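Local coordinates for OmpA family protein (Klebsiella pneumoniae subsp. pneumoniae, PDB 7RJJ) that probably binds peptidoglycan of the cell wall through its OmpA-like domain, the part in this chain, which holds D-alanine in its pocket, at residues Asn60-Glu69 and Ala87-Arg95; Ile7-Phe15 and Ser26-Ile37. All blocks are in the same frame, centred on the assembly; numbering follows the deposited sequence. Where two conformers were deposited one is given.

Interaction 1: Asn60-Glu69 and Ala87-Arg95; sequences NQLLSLKRAE and AVQGYGESR. With DAL (D-alanine), chain C.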
loop_
_atom_site.group_PDB
_atom_site.type_symbol
_atom_site.label_atom_id
_atom_site.label_comp_id
_atom_site.label_asym_id
_atom_site.label_seq_id
_atom_site.Cartn_x
_atom_site.Cartn_y
_atom_site.Cartn_z
ATOM N N ASN A 60 -2.304 -14.040 -6.048
ATOM C CA ASN A 60 -1.534 -12.997 -5.325
ATOM C C ASN A 60 -1.651 -11.667 -6.077
ATOM O O ASN A 60 -1.678 -10.638 -5.416
ATOM C CB ASN A 60 -0.088 -13.439 -5.090
ATOM C CG ASN A 60 0.019 -14.484 -3.996
ATOM O OD1 ASN A 60 -0.743 -14.457 -3.025
ATOM N ND2 ASN A 60 0.974 -15.386 -4.125
ATOM N N GLN A 61 -1.750 -11.689 -7.409
ATOM C CA GLN A 61 -1.891 -10.397 -8.132
ATOM C C GLN A 61 -3.183 -9.711 -7.668
ATOM O O GLN A 61 -3.122 -8.517 -7.274
ATOM C CB GLN A 61 -1.876 -10.611 -9.644
ATOM C CG GLN A 61 -2.107 -9.334 -10.428
ATOM C CD GLN A 61 -1.072 -8.279 -10.124
ATOM O OE1 GLN A 61 0.076 -8.583 -9.801
ATOM N NE2 GLN A 61 -1.467 -7.022 -10.264
ATOM N N LEU A 62 -4.307 -10.429 -7.705
ATOM C CA LEU A 62 -5.610 -9.845 -7.279
ATOM C C LEU A 62 -5.510 -9.398 -5.817
ATOM O O LEU A 62 -5.954 -8.278 -5.511
ATOM C CB LEU A 62 -6.730 -10.877 -7.455
ATOM C CG LEU A 62 -8.126 -10.421 -7.016
ATOM C CD1 LEU A 62 -8.609 -9.232 -7.835
ATOM C CD2 LEU A 62 -9.127 -11.561 -7.123
ATOM N N LEU A 63 -4.975 -10.263 -4.952
ATOM C CA LEU A 63 -4.831 -9.935 -3.510
ATOM C C LEU A 63 -4.018 -8.648 -3.336
ATOM O O LEU A 63 -4.453 -7.795 -2.538
ATOM C CB LEU A 63 -4.141 -11.100 -2.798
ATOM C CG LEU A 63 -3.810 -10.861 -1.327
ATOM C CD1 LEU A 63 -5.044 -10.423 -0.560
ATOM C CD2 LEU A 63 -3.192 -12.100 -0.696
ATOM N N SER A 64 -2.888 -8.530 -4.041
ATOM C CA SER A 64 -2.030 -7.323 -3.923
ATOM C C SER A 64 -2.840 -6.076 -4.288
ATOM O O SER A 64 -2.676 -5.032 -3.637
ATOM C CB SER A 64 -0.784 -7.449 -4.771
ATOM O OG SER A 64 -1.061 -7.319 -6.167
ATOM N N LEU A 65 -3.712 -6.199 -5.279
ATOM C CA LEU A 65 -4.506 -5.030 -5.725
ATOM C C LEU A 65 -5.587 -4.729 -4.679
ATOM O O LEU A 65 -5.814 -3.535 -4.405
ATOM C CB LEU A 65 -5.085 -5.357 -7.103
ATOM C CG LEU A 65 -5.573 -4.177 -7.926
ATOM C CD1 LEU A 65 -4.446 -3.172 -8.184
ATOM C CD2 LEU A 65 -6.154 -4.691 -9.227
ATOM N N LYS A 66 -6.195 -5.762 -4.080
ATOM C CA LYS A 66 -7.235 -5.505 -3.044
ATOM C C LYS A 66 -6.593 -4.811 -1.835
ATOM O O LYS A 66 -7.264 -3.984 -1.194
ATOM C CB LYS A 66 -7.967 -6.787 -2.631
ATOM C CG LYS A 66 -8.873 -7.386 -3.701
ATOM C CD LYS A 66 -9.816 -8.451 -3.180
ATOM C CE LYS A 66 -10.806 -8.917 -4.221
ATOM N NZ LYS A 66 -11.735 -9.944 -3.687
ATOM N N ARG A 67 -5.320 -5.098 -1.565
ATOM C CA ARG A 67 -4.627 -4.482 -0.407
ATOM C C ARG A 67 -4.413 -2.998 -0.695
ATOM O O ARG A 67 -4.581 -2.193 0.228
ATOM C CB ARG A 67 -3.306 -5.199 -0.131
ATOM C CG ARG A 67 -3.511 -6.564 0.515
ATOM C CD ARG A 67 -2.257 -7.404 0.627
ATOM N NE ARG A 67 -2.583 -8.541 1.484
ATOM C CZ ARG A 67 -1.843 -9.633 1.659
ATOM N NH1 ARG A 67 -0.692 -9.789 1.016
ATOM N NH2 ARG A 67 -2.278 -10.564 2.491
ATOM N N ALA A 68 -4.018 -2.683 -1.926
ATOM C CA ALA A 68 -3.820 -1.269 -2.313
ATOM C C ALA A 68 -5.177 -0.564 -2.224
ATOM O O ALA A 68 -5.224 0.533 -1.685
ATOM C CB ALA A 68 -3.234 -1.191 -3.700
ATOM N N GLU A 69 -6.252 -1.247 -2.610
ATOM C CA GLU A 69 -7.606 -0.624 -2.541
ATOM C C GLU A 69 -8.025 -0.395 -1.077
ATOM O O GLU A 69 -8.681 0.626 -0.830
ATOM C CB GLU A 69 -8.625 -1.473 -3.292
ATOM C CG GLU A 69 -8.394 -1.470 -4.791
ATOM C CD GLU A 69 -9.259 -2.451 -5.561
ATOM O OE1 GLU A 69 -9.917 -3.292 -4.918
ATOM O OE2 GLU A 69 -9.257 -2.387 -6.801
ATOM N N ALA A 87 -3.949 6.266 -7.454
ATOM C CA ALA A 87 -3.749 5.308 -8.562
ATOM C C ALA A 87 -3.317 4.005 -7.890
ATOM O O ALA A 87 -2.316 4.049 -7.117
ATOM C CB ALA A 87 -2.757 5.816 -9.574
ATOM N N VAL A 88 -4.094 2.927 -8.057
ATOM C CA VAL A 88 -3.733 1.672 -7.331
ATOM C C VAL A 88 -3.061 0.691 -8.284
ATOM O O VAL A 88 -3.492 0.545 -9.433
ATOM C CB VAL A 88 -4.905 1.045 -6.543
ATOM C CG1 VAL A 88 -5.436 2.004 -5.477
ATOM C CG2 VAL A 88 -6.019 0.542 -7.407
ATOM N N GLN A 89 -2.052 0.007 -7.746
ATOM C CA GLN A 89 -1.149 -0.902 -8.483
ATOM C C GLN A 89 -0.965 -2.188 -7.687
ATOM O O GLN A 89 -1.067 -2.125 -6.459
ATOM C CB GLN A 89 0.201 -0.194 -8.615
ATOM C CG GLN A 89 1.278 -0.980 -9.338
ATOM C CD GLN A 89 2.579 -0.210 -9.383
ATOM O OE1 GLN A 89 2.801 0.727 -8.622
ATOM N NE2 GLN A 89 3.477 -0.631 -10.253
ATOM N N GLY A 90 -0.769 -3.306 -8.377
ATOM C CA GLY A 90 -0.491 -4.571 -7.679
ATOM C C GLY A 90 0.769 -5.193 -8.237
ATOM O O GLY A 90 0.911 -5.201 -9.455
ATOM N N TYR A 91 1.684 -5.597 -7.365
ATOM C CA TYR A 91 2.921 -6.304 -7.778
ATOM C C TYR A 91 2.816 -7.795 -7.462
ATOM O O TYR A 91 3.764 -8.539 -7.772
ATOM C CB TYR A 91 4.147 -5.757 -7.053
ATOM C CG TYR A 91 4.689 -4.479 -7.623
ATOM C CD1 TYR A 91 5.598 -4.500 -8.665
ATOM C CD2 TYR A 91 4.295 -3.252 -7.127
ATOM C CE1 TYR A 91 6.106 -3.327 -9.196
ATOM C CE2 TYR A 91 4.794 -2.074 -7.649
ATOM C CZ TYR A 91 5.716 -2.113 -8.673
ATOM O OH TYR A 91 6.213 -0.947 -9.186
ATOM N N GLY A 92 1.730 -8.224 -6.814
ATOM C CA GLY A 92 1.641 -9.655 -6.459
ATOM C C GLY A 92 2.808 -10.048 -5.570
ATOM O O GLY A 92 3.155 -9.252 -4.669
ATOM N N GLU A 93 3.424 -11.203 -5.844
ATOM C CA GLU A 93 4.567 -11.710 -5.036
ATOM C C GLU A 93 5.901 -11.325 -5.689
ATOM O O GLU A 93 6.956 -11.747 -5.172
ATOM C CB GLU A 93 4.494 -13.238 -4.977
ATOM C CG GLU A 93 4.683 -13.882 -6.346
ATOM C CD GLU A 93 4.288 -15.342 -6.467
ATOM O OE1 GLU A 93 3.384 -15.790 -5.726
ATOM O OE2 GLU A 93 4.903 -16.033 -7.297
ATOM N N SER A 94 5.856 -10.534 -6.756
ATOM C CA SER A 94 7.074 -10.256 -7.561
ATOM C C SER A 94 8.158 -9.443 -6.837
ATOM O O SER A 94 9.323 -9.639 -7.234
ATOM C CB SER A 94 6.691 -9.582 -8.856
ATOM O OG SER A 94 6.110 -8.314 -8.612
ATOM N N ARG A 95 7.847 -8.599 -5.833
ATOM C CA ARG A 95 8.946 -7.754 -5.251
ATOM C C ARG A 95 9.022 -7.786 -3.731
ATOM O O ARG A 95 8.804 -6.776 -3.063
ATOM C CB ARG A 95 8.810 -6.303 -5.695
ATOM C CG ARG A 95 9.014 -6.154 -7.185
ATOM C CD ARG A 95 9.246 -4.725 -7.549
ATOM N NE ARG A 95 9.357 -4.671 -8.983
ATOM C CZ ARG A 95 9.498 -3.563 -9.671
ATOM N NH1 ARG A 95 9.539 -2.394 -9.047
ATOM N NH2 ARG A 95 9.581 -3.630 -10.988
HETATM N N DAL C . 0.494 -14.992 -0.486
HETATM C CA DAL C . -0.324 -14.925 0.763
HETATM C CB DAL C . -1.671 -15.559 0.530
HETATM C C DAL C . -0.453 -13.467 1.225
HETATM O O DAL C . -1.311 -13.140 2.043
HETATM O OXT DAL C . 0.305 -12.583 0.815
#

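Interaction 2: Ile7-Phe15 and Ser26-Ile37; sequences IRLDSMSLF and STKRLVSSLMDI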
loop_
_atom_site.group_PDB
_atom_site.type_symbol
_atom_site.label_atom_id
_atom_site.label_comp_id
_atom_site.label_asym_id
_atom_site.label_seq_id
_atom_site.Cartn_x
_atom_site.Cartn_y
_atom_site.Cartn_z
ATOM N N ILE A 7 8.341 10.934 -4.092
ATOM C CA ILE A 7 8.568 10.730 -2.631
ATOM C C ILE A 7 8.070 9.328 -2.287
ATOM O O ILE A 7 6.909 9.046 -2.551
ATOM C CB ILE A 7 7.854 11.815 -1.798
ATOM C CG1 ILE A 7 8.283 13.226 -2.204
ATOM C CG2 ILE A 7 8.037 11.574 -0.304
ATOM C CD1 ILE A 7 9.770 13.479 -2.112
ATOM N N ARG A 8 8.934 8.480 -1.735
ATOM C CA ARG A 8 8.496 7.109 -1.358
ATOM C C ARG A 8 8.215 7.100 0.142
ATOM O O ARG A 8 9.100 7.520 0.905
ATOM C CB ARG A 8 9.545 6.082 -1.792
ATOM C CG ARG A 8 9.631 5.978 -3.305
ATOM C CD ARG A 8 10.768 5.160 -3.869
ATOM N NE ARG A 8 10.634 5.177 -5.323
ATOM C CZ ARG A 8 11.009 6.176 -6.120
ATOM N NH1 ARG A 8 10.825 6.073 -7.427
ATOM N NH2 ARG A 8 11.555 7.273 -5.616
ATOM N N LEU A 9 7.003 6.708 0.536
ATOM C CA LEU A 9 6.684 6.654 1.981
ATOM C C LEU A 9 7.197 5.322 2.522
ATOM O O LEU A 9 7.536 4.474 1.711
ATOM C CB LEU A 9 5.178 6.817 2.185
ATOM C CG LEU A 9 4.575 8.063 1.539
ATOM C CD1 LEU A 9 3.129 8.241 1.968
ATOM C CD2 LEU A 9 5.393 9.297 1.873
ATOM N N ASP A 10 7.315 5.180 3.840
ATOM C CA ASP A 10 7.798 3.887 4.391
ATOM C C ASP A 10 6.765 2.795 4.095
ATOM O O ASP A 10 5.569 3.107 4.089
ATOM C CB ASP A 10 8.085 3.988 5.889
ATOM C CG ASP A 10 9.311 4.817 6.222
ATOM O OD1 ASP A 10 9.436 5.929 5.682
ATOM O OD2 ASP A 10 10.161 4.309 6.966
ATOM N N SER A 11 7.236 1.564 3.865
ATOM C CA SER A 11 6.373 0.380 3.618
ATOM C C SER A 11 5.461 0.154 4.820
ATOM O O SER A 11 5.850 0.464 5.943
ATOM C CB SER A 11 7.220 -0.846 3.379
ATOM O OG SER A 11 6.406 -1.941 2.992
HETATM N N MSE A 12 4.283 -0.433 4.582
HETATM C CA MSE A 12 3.314 -0.704 5.636
HETATM C C MSE A 12 2.848 -2.158 5.545
HETATM O O MSE A 12 2.036 -2.499 4.687
HETATM C CB MSE A 12 2.111 0.244 5.515
HETATM C CG MSE A 12 2.393 1.687 5.923
HETATM SE SE MSE A 12 0.772 2.804 5.779
HETATM C CE MSE A 12 0.311 2.524 3.902
ATOM N N SER A 13 3.399 -3.015 6.417
ATOM C CA SER A 13 3.041 -4.423 6.488
ATOM C C SER A 13 1.812 -4.564 7.399
ATOM O O SER A 13 1.992 -4.886 8.607
ATOM C CB SER A 13 4.220 -5.227 6.982
ATOM O OG SER A 13 5.345 -5.029 6.127
ATOM N N LEU A 14 0.619 -4.401 6.827
ATOM C CA LEU A 14 -0.662 -4.330 7.587
ATOM C C LEU A 14 -1.577 -5.519 7.294
ATOM O O LEU A 14 -2.801 -5.355 7.529
ATOM C CB LEU A 14 -1.416 -3.061 7.151
ATOM C CG LEU A 14 -0.628 -1.756 7.100
ATOM C CD1 LEU A 14 -1.498 -0.630 6.543
ATOM C CD2 LEU A 14 -0.080 -1.386 8.460
ATOM N N PHE A 15 -1.054 -6.669 6.861
ATOM C CA PHE A 15 -2.004 -7.731 6.431
ATOM C C PHE A 15 -1.605 -9.145 6.854
ATOM O O PHE A 15 -0.407 -9.510 6.771
ATOM C CB PHE A 15 -2.095 -7.746 4.901
ATOM C CG PHE A 15 -2.403 -6.402 4.306
ATOM C CD1 PHE A 15 -3.707 -5.930 4.272
ATOM C CD2 PHE A 15 -1.386 -5.588 3.834
ATOM C CE1 PHE A 15 -3.988 -4.675 3.763
ATOM C CE2 PHE A 15 -1.668 -4.333 3.332
ATOM C CZ PHE A 15 -2.971 -3.883 3.288
ATOM N N SER A 26 -3.085 -1.224 12.914
ATOM C CA SER A 26 -2.543 -0.594 11.679
ATOM C C SER A 26 -2.686 0.933 11.726
ATOM O O SER A 26 -2.028 1.600 10.900
ATOM C CB SER A 26 -3.241 -1.135 10.450
ATOM O OG SER A 26 -2.914 -2.502 10.214
ATOM N N THR A 27 -3.427 1.466 12.703
ATOM C CA THR A 27 -3.780 2.916 12.687
ATOM C C THR A 27 -2.565 3.853 12.751
ATOM O O THR A 27 -2.585 4.866 12.056
ATOM C CB THR A 27 -4.763 3.248 13.809
ATOM O OG1 THR A 27 -5.831 2.303 13.714
ATOM C CG2 THR A 27 -5.282 4.667 13.722
ATOM N N LYS A 28 -1.568 3.564 13.588
ATOM C CA LYS A 28 -0.421 4.504 13.709
ATOM C C LYS A 28 0.350 4.598 12.388
ATOM O O LYS A 28 0.722 5.747 12.024
ATOM C CB LYS A 28 0.492 4.090 14.866
ATOM C CG LYS A 28 1.693 4.998 15.076
ATOM C CD LYS A 28 2.518 4.618 16.282
ATOM C CE LYS A 28 3.851 5.332 16.342
ATOM N NZ LYS A 28 3.694 6.806 16.339
ATOM N N ARG A 29 0.567 3.462 11.704
ATOM C CA ARG A 29 1.310 3.454 10.408
ATOM C C ARG A 29 0.477 4.133 9.315
ATOM O O ARG A 29 1.073 4.830 8.437
ATOM C CB ARG A 29 1.683 2.022 10.008
ATOM C CG ARG A 29 2.905 1.481 10.736
ATOM C CD ARG A 29 3.088 -0.013 10.566
ATOM N NE ARG A 29 2.062 -0.765 11.281
ATOM C CZ ARG A 29 2.035 -2.091 11.410
ATOM N NH1 ARG A 29 2.983 -2.837 10.861
ATOM N NH2 ARG A 29 1.062 -2.666 12.096
ATOM N N LEU A 30 -0.845 3.959 9.364
ATOM C CA LEU A 30 -1.730 4.615 8.365
ATOM C C LEU A 30 -1.708 6.128 8.570
ATOM O O LEU A 30 -1.558 6.875 7.562
ATOM C CB LEU A 30 -3.148 4.067 8.518
ATOM C CG LEU A 30 -3.343 2.628 8.056
ATOM C CD1 LEU A 30 -4.684 2.087 8.541
ATOM C CD2 LEU A 30 -3.221 2.527 6.543
ATOM N N VAL A 31 -1.893 6.565 9.823
ATOM C CA VAL A 31 -1.914 8.023 10.121
ATOM C C VAL A 31 -0.576 8.619 9.658
ATOM O O VAL A 31 -0.600 9.743 9.063
ATOM C CB VAL A 31 -2.227 8.300 11.609
ATOM C CG1 VAL A 31 -1.948 9.745 11.993
ATOM C CG2 VAL A 31 -3.666 7.925 11.958
ATOM N N SER A 32 0.531 7.881 9.868
ATOM C CA SER A 32 1.871 8.403 9.488
ATOM C C SER A 32 1.932 8.672 7.975
ATOM O O SER A 32 2.448 9.757 7.569
ATOM C CB SER A 32 2.961 7.468 9.934
ATOM O OG SER A 32 4.222 7.973 9.539
ATOM N N SER A 33 1.429 7.736 7.171
ATOM C CA SER A 33 1.400 7.916 5.694
ATOM C C SER A 33 0.475 9.080 5.340
ATOM O O SER A 33 0.833 9.864 4.444
ATOM C CB SER A 33 0.951 6.668 4.993
ATOM O OG SER A 33 1.885 5.621 5.190
ATOM N N LEU A 34 -0.669 9.152 6.024
ATOM C CA LEU A 34 -1.675 10.212 5.796
ATOM C C LEU A 34 -1.034 11.587 5.961
ATOM O O LEU A 34 -1.212 12.450 5.102
ATOM C CB LEU A 34 -2.851 10.005 6.753
ATOM C CG LEU A 34 -3.930 11.084 6.694
ATOM C CD1 LEU A 34 -4.516 11.189 5.294
ATOM C CD2 LEU A 34 -5.026 10.817 7.711
HETATM N N MSE A 35 -0.282 11.772 7.053
HETATM C CA MSE A 35 0.350 13.054 7.319
HETATM C C MSE A 35 1.309 13.398 6.175
HETATM O O MSE A 35 1.316 14.539 5.683
HETATM C CB MSE A 35 1.015 13.041 8.699
HETATM C CG MSE A 35 0.129 13.627 9.779
HETATM SE SE MSE A 35 0.628 13.070 11.584
HETATM C CE MSE A 35 1.661 11.404 11.654
ATOM N N ASP A 36 2.075 12.399 5.711
ATOM C CA ASP A 36 2.997 12.606 4.602
ATOM C C ASP A 36 2.206 13.011 3.344
ATOM O O ASP A 36 2.691 13.881 2.598
ATOM C CB ASP A 36 3.850 11.364 4.326
ATOM C CG ASP A 36 4.849 11.025 5.425
ATOM O OD1 ASP A 36 5.240 11.933 6.156
ATOM O OD2 ASP A 36 5.221 9.842 5.536
ATOM N N ILE A 37 1.035 12.402 3.135
ATOM C CA ILE A 37 0.146 12.735 1.977
ATOM C C ILE A 37 -0.383 14.170 2.132
ATOM O O ILE A 37 -0.370 14.919 1.116
ATOM C CB ILE A 37 -1.001 11.706 1.845
ATOM C CG1 ILE A 37 -0.479 10.386 1.270
ATOM C CG2 ILE A 37 -2.151 12.262 1.009
ATOM C CD1 ILE A 37 -1.384 9.191 1.464
HETATM O O HOH W 1 7.295 7.763 5.121
HETATM O O HOH W 2 4.307 5.124 5.558
HETATM O O HOH W 3 4.865 -1.901 8.781
#

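Interaction 1: Asn60-Glu69 and Ala87-Arg95
Helix 60-69 runs nearly antiparallel to strand 87-90, the axes 6.7 Å apart at 151°, and beyond the strand the chain makes a type II' turn from Tyr-91 to Ser-94, with Gly-92, at positive phi, against the helix. Two glycines let the backbones come this close: the CA atoms of Gln-61 and Gly-92 lie only 4.0 Å apart, and the Ser-64 hydroxyl sits against the CA of Gly-90. OG of Ser-64, set between its backbone N and carbonyl carbon (chi1 73°), gives its proton to Gln-61 O at 2.6 Å while taking a weak bond from Gly-92 N. Gln-61 bends at chi2 and brings NE2 to hydrogen-bond Gly-90 O at 3.1 Å; the oxygen lies in the amide plane of Gln-61, NE2 well above the carbonyl plane of Gly-90. CB of Ala-68 meets CB of Val-88, and CD1 of Leu-65 lies against CG2 of the same valine. Asn-60 uses both ends of its amide: ND2 donates, nearly in the amide plane, to Glu-93 OE1 (2.9 Å) and also to Val-54 O, whereas OD1 accepts from the D-alanine N (2.9 Å), which stands off that plane. Arg-67 grips the ligand carboxylate, NH2 to O at 2.8 Å and NH1 to OXT at 3.0 Å. Helix and strand belong to a beta-alpha-beta unit of the OmpA C-terminal-like fold, whose helix carries part of the D-alanine pocket.

Interaction 2: Ile7-Phe15 and Ser26-Ile37
The irregular chain that follows edge strand 7-8 of the OmpA-like domain lies along one side of helix 27-38, joined to it by buried side chains and by water. Leu-9 lies alongside Asp-36, the two side chains pointing in opposite directions, its CD2 3.6 Å from the aspartate CB, and reaches Ile-37 with its other methyl. Selenomethionine Met-12 bends at its last torsion (chi3 -57°) and lays SE beside the helix, 3.1 Å from Ser-33 OG and 4.1 Å from Leu-30 CD2. Leu-14 splits its two methyls: CD1 packs on Leu-30 CD2 at 3.6 Å, while CD2 rests over one face of the Arg-29 guanidinium, toward its rim. NH2 of that arginine is hydrogen-bonded to Gly-25 O. Three waters bridge the polar groups of the two segments. One accepts from Asp-10 N and donates to Asp-36 OD2; a second donates to Asp-10 O and lies 2.5 Å from Ser-33 OG; a third accepts from both Ser-13 N and Arg-29 NH1, meeting the guanidinium at its edge, in plane. Beyond this seam, Met-12 also touches Val-71 and Leu-30 touches Trp-74 of helix 57-77, and Leu-9 and Met-12 rest on Ile-114 of strand 112-117.

How the interactions relate
From the N terminus, interaction 2 comes first: Ile-7 to Phe-15 leaves the edge strand, and the chain loops through ten residues without helix or strand before Ser-26 to Ile-37 returns against it. Strand 43-49 then leads into helix 57-77, and interaction 1 closes the next loop when the chain comes back through strand 86-90. The loops are in series, neither nested nor crossed; the centres of interaction 1 and interaction 2 are about 16 Å apart, on opposite sides of the chain's centre. Both reach the same sheet, at its two outermost strands, 7-8 and 86-90. They meet where Phe-15 CB packs against Arg-67 NE, 3.5 Å away, beside the D-alanine pocket.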